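Local structure of acetyl-CoA acetyltransferase A (Ascaris suum, 6BJA) at residues A[311-323]-A[368-382]. The protein probably catalyses acetyl transfer between coenzyme A thioesters, as a thiolase of lipid metabolism that binds coenzyme A. Residues are numbered along the deposited sequence; the frame is centred on the assembly and turned at random.
Sequences GLDEESIALWEIN and LVHALKSDELGVAAI
Trp320 and Val379 lie side by side on neighbouring parallel strands, the indole set obliquely against the valine, with CE3 of Trp320 3.6 Å from CB of Val379. CG2 of Ile317 lies 3.5 Å above one face of the Trp320 ring, offset toward the rim, and helix 298-310 packs against both Trp320 and Val379. On the other face of the sheet, helix 357-371 closes over Leu319 and Glu321. Leu368, with CG anti to its backbone N (chi1 178°), brings CD1 against CB of Leu319, while CD1 of Leu319 reaches CB of Ala371 at 3.7 Å. Gly378, lacking a side chain, makes way for CD1 of Leu372. Backbone hydrogen bonds such as Glu321 N to Val379 O (2.9 Å) join the strands.

This regular pairing ends at a more bent bond, Ala318 N to Leu377 O (2.9 Å, 143° at the hydrogen), beyond which a water links Ser316 O to Leu377 N. Here Leu312 and Leu377 meet tip to tip through their CD1 atoms (3.8 Å). Lys373 N donates to Glu376 OE1 (2.9 Å) from above the carboxylate plane, helping hold CD of Glu376 3.6 Å from CB of Ala318.

At the other end, Asn323 N donates a hydrogen bond to Ala381 O, and its side chain touches His355, a predicted catalytic residue. The backbone bonding thus probably helps to hold Asn323 beside the active site, whereas the water-bridged end is more open to solvent.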
# COMPACT_ATOMS: atom_id res chain seq x y z
N GLY A 311 -2.31 29.03 46.26
CA GLY A 311 -2.35 30.29 46.98
C GLY A 311 -1.49 31.35 46.34
O GLY A 311 -0.98 32.25 47.02
N LEU A 312 -1.32 31.26 45.02
CA LEU A 312 -0.51 32.21 44.27
C LEU A 312 -1.37 33.01 43.31
O LEU A 312 -2.52 32.65 43.04
CB LEU A 312 0.57 31.46 43.49
CG LEU A 312 1.60 30.69 44.31
CD1 LEU A 312 2.49 29.86 43.40
CD2 LEU A 312 2.43 31.62 45.16
N ASP A 313 -0.82 34.10 42.79
CA ASP A 313 -1.46 34.76 41.67
C ASP A 313 -0.44 34.89 40.56
O ASP A 313 0.73 34.52 40.74
CB ASP A 313 -2.05 36.12 42.08
CG ASP A 313 -1.07 36.98 42.84
OD1 ASP A 313 0.14 36.93 42.53
OD2 ASP A 313 -1.52 37.72 43.74
N GLU A 314 -0.90 35.38 39.42
CA GLU A 314 -0.08 35.45 38.22
C GLU A 314 1.22 36.21 38.44
O GLU A 314 2.26 35.87 37.88
CB GLU A 314 -0.87 36.13 37.10
CG GLU A 314 -1.97 35.29 36.50
CD GLU A 314 -3.22 35.21 37.38
OE1 GLU A 314 -3.30 35.91 38.41
OE2 GLU A 314 -4.14 34.44 37.02
N GLU A 315 1.17 37.25 39.27
CA GLU A 315 2.34 38.09 39.50
C GLU A 315 3.46 37.38 40.27
O GLU A 315 4.62 37.82 40.22
CB GLU A 315 1.92 39.35 40.26
CG GLU A 315 1.15 40.36 39.41
CD GLU A 315 -0.23 39.87 38.95
OE1 GLU A 315 -0.90 39.12 39.70
OE2 GLU A 315 -0.64 40.25 37.83
N SER A 316 3.11 36.30 40.97
CA SER A 316 4.06 35.47 41.72
C SER A 316 5.04 34.74 40.80
O SER A 316 6.06 34.23 41.25
CB SER A 316 3.33 34.40 42.54
OG SER A 316 2.24 34.91 43.29
N ILE A 317 4.69 34.65 39.52
CA ILE A 317 5.36 33.74 38.59
C ILE A 317 6.36 34.52 37.74
O ILE A 317 6.01 35.48 37.06
CB ILE A 317 4.33 33.03 37.68
CG1 ILE A 317 3.27 32.33 38.52
CG2 ILE A 317 5.01 32.11 36.67
CD1 ILE A 317 3.77 31.30 39.54
N ALA A 318 7.61 34.10 37.79
CA ALA A 318 8.67 34.79 37.07
C ALA A 318 8.63 34.54 35.56
O ALA A 318 8.82 35.47 34.77
CB ALA A 318 10.03 34.39 37.61
N LEU A 319 8.43 33.29 35.17
CA LEU A 319 8.46 32.89 33.78
C LEU A 319 7.36 31.89 33.47
O LEU A 319 7.02 31.07 34.31
CB LEU A 319 9.79 32.24 33.40
CG LEU A 319 11.01 33.14 33.36
CD1 LEU A 319 12.22 32.25 33.06
CD2 LEU A 319 10.89 34.25 32.34
N TRP A 320 6.90 31.95 32.23
CA TRP A 320 5.86 31.08 31.71
C TRP A 320 6.35 30.38 30.47
O TRP A 320 7.03 30.99 29.65
CB TRP A 320 4.60 31.88 31.36
CG TRP A 320 4.04 32.64 32.47
CD1 TRP A 320 4.43 33.88 32.89
CD2 TRP A 320 2.95 32.26 33.32
NE1 TRP A 320 3.67 34.28 33.96
CE2 TRP A 320 2.77 33.30 34.25
CE3 TRP A 320 2.15 31.12 33.41
CZ2 TRP A 320 1.77 33.25 35.24
CZ3 TRP A 320 1.17 31.07 34.38
CH2 TRP A 320 1.01 32.12 35.30
N GLU A 321 5.99 29.10 30.34
CA GLU A 321 6.06 28.41 29.06
C GLU A 321 4.66 27.99 28.68
O GLU A 321 4.03 27.21 29.41
CB GLU A 321 6.97 27.18 29.12
CG GLU A 321 8.44 27.48 29.13
CD GLU A 321 8.99 27.94 27.78
OE1 GLU A 321 8.63 27.36 26.74
OE2 GLU A 321 9.82 28.87 27.77
N ILE A 322 4.18 28.48 27.55
CA ILE A 322 2.90 28.04 26.98
C ILE A 322 3.21 27.42 25.64
O ILE A 322 3.77 28.06 24.76
CB ILE A 322 1.84 29.19 26.82
CG1 ILE A 322 0.60 28.70 26.08
CG2 ILE A 322 2.41 30.40 26.08
CD1 ILE A 322 -0.16 27.63 26.81
N ASN A 323 2.92 26.13 25.47
CA ASN A 323 3.33 25.50 24.24
C ASN A 323 2.58 26.12 23.07
O ASN A 323 1.35 26.23 23.09
CB ASN A 323 3.12 23.98 24.27
CG ASN A 323 3.74 23.29 23.06
OD1 ASN A 323 3.07 22.57 22.31
ND2 ASN A 323 5.01 23.51 22.87
N LEU A 368 11.75 25.64 30.56
CA LEU A 368 11.39 26.46 31.71
C LEU A 368 12.42 26.33 32.83
O LEU A 368 12.85 27.35 33.40
CB LEU A 368 10.00 26.07 32.23
CG LEU A 368 9.53 26.83 33.46
CD1 LEU A 368 9.29 28.30 33.13
CD2 LEU A 368 8.27 26.20 34.04
N VAL A 369 12.76 25.10 33.19
CA VAL A 369 13.67 24.85 34.29
C VAL A 369 14.96 25.62 34.06
O VAL A 369 15.47 26.28 34.97
CB VAL A 369 13.94 23.33 34.45
CG1 VAL A 369 15.20 23.07 35.30
CG2 VAL A 369 12.73 22.64 35.06
N HIS A 370 15.48 25.58 32.84
CA HIS A 370 16.80 26.14 32.62
C HIS A 370 16.79 27.65 32.33
O HIS A 370 17.83 28.29 32.33
CB HIS A 370 17.48 25.38 31.50
CG HIS A 370 17.93 24.04 31.95
ND1 HIS A 370 18.87 23.88 32.95
CD2 HIS A 370 17.54 22.79 31.60
CE1 HIS A 370 19.05 22.59 33.17
NE2 HIS A 370 18.26 21.91 32.36
N ALA A 371 15.61 28.22 32.12
CA ALA A 371 15.47 29.68 31.98
C ALA A 371 15.26 30.36 33.33
O ALA A 371 15.68 31.51 33.54
CB ALA A 371 14.32 30.00 31.04
N LEU A 372 14.59 29.67 34.25
CA LEU A 372 14.39 30.17 35.60
C LEU A 372 15.71 30.39 36.32
O LEU A 372 16.64 29.59 36.18
CB LEU A 372 13.55 29.21 36.42
CG LEU A 372 12.06 29.11 36.10
CD1 LEU A 372 11.44 27.91 36.82
CD2 LEU A 372 11.31 30.40 36.47
N LYS A 373 15.77 31.46 37.11
CA LYS A 373 16.88 31.66 38.04
C LYS A 373 16.51 31.12 39.42
O LYS A 373 15.34 30.89 39.71
CB LYS A 373 17.24 33.15 38.11
CG LYS A 373 17.68 33.71 36.77
CD LYS A 373 17.77 35.23 36.78
CE LYS A 373 17.73 35.78 35.36
NZ LYS A 373 18.67 35.02 34.47
N SER A 374 17.51 30.90 40.27
CA SER A 374 17.27 30.30 41.58
C SER A 374 16.22 31.08 42.37
O SER A 374 16.24 32.31 42.40
CB SER A 374 18.57 30.23 42.39
OG SER A 374 19.50 29.37 41.75
N ASP A 375 15.30 30.32 42.99
CA ASP A 375 14.22 30.81 43.84
C ASP A 375 13.03 31.35 43.05
O ASP A 375 12.02 31.71 43.63
CB ASP A 375 14.72 31.88 44.83
CG ASP A 375 15.71 31.34 45.83
OD1 ASP A 375 15.50 30.21 46.32
OD2 ASP A 375 16.71 32.03 46.12
N GLU A 376 13.16 31.41 41.72
CA GLU A 376 12.03 31.83 40.89
C GLU A 376 11.02 30.71 40.70
O GLU A 376 11.38 29.53 40.68
CB GLU A 376 12.51 32.33 39.53
CG GLU A 376 13.25 33.65 39.61
CD GLU A 376 13.59 34.24 38.25
OE1 GLU A 376 13.69 33.48 37.25
OE2 GLU A 376 13.77 35.48 38.17
N LEU A 377 9.76 31.12 40.58
CA LEU A 377 8.65 30.23 40.27
C LEU A 377 8.34 30.29 38.79
O LEU A 377 8.34 31.36 38.19
CB LEU A 377 7.40 30.60 41.08
CG LEU A 377 7.50 30.46 42.59
CD1 LEU A 377 6.18 30.86 43.22
CD2 LEU A 377 7.90 29.04 43.01
N GLY A 378 8.08 29.12 38.20
CA GLY A 378 7.71 29.07 36.80
C GLY A 378 6.49 28.17 36.61
O GLY A 378 6.22 27.25 37.40
N VAL A 379 5.74 28.45 35.55
CA VAL A 379 4.62 27.61 35.14
C VAL A 379 4.78 27.19 33.69
O VAL A 379 5.04 28.02 32.82
CB VAL A 379 3.27 28.32 35.32
CG1 VAL A 379 2.11 27.44 34.78
CG2 VAL A 379 3.04 28.62 36.77
N ALA A 380 4.64 25.89 33.44
CA ALA A 380 4.59 25.37 32.09
C ALA A 380 3.20 24.81 31.85
O ALA A 380 2.68 24.07 32.69
CB ALA A 380 5.65 24.30 31.86
N ALA A 381 2.61 25.19 30.72
CA ALA A 381 1.25 24.77 30.37
C ALA A 381 1.16 24.36 28.91
O ALA A 381 1.83 24.92 28.05
CB ALA A 381 0.28 25.86 30.66
N ILE A 382 0.33 23.34 28.64
CA ILE A 382 0.21 22.80 27.29
C ILE A 382 -1.21 22.28 27.05
O ILE A 382 -1.78 21.67 27.93
CB ILE A 382 1.27 21.69 27.06
CG1 ILE A 382 1.28 21.19 25.62
CG2 ILE A 382 1.11 20.56 28.07
CD1 ILE A 382 2.63 20.47 25.29
O HOH W 1 8.90 33.90 41.02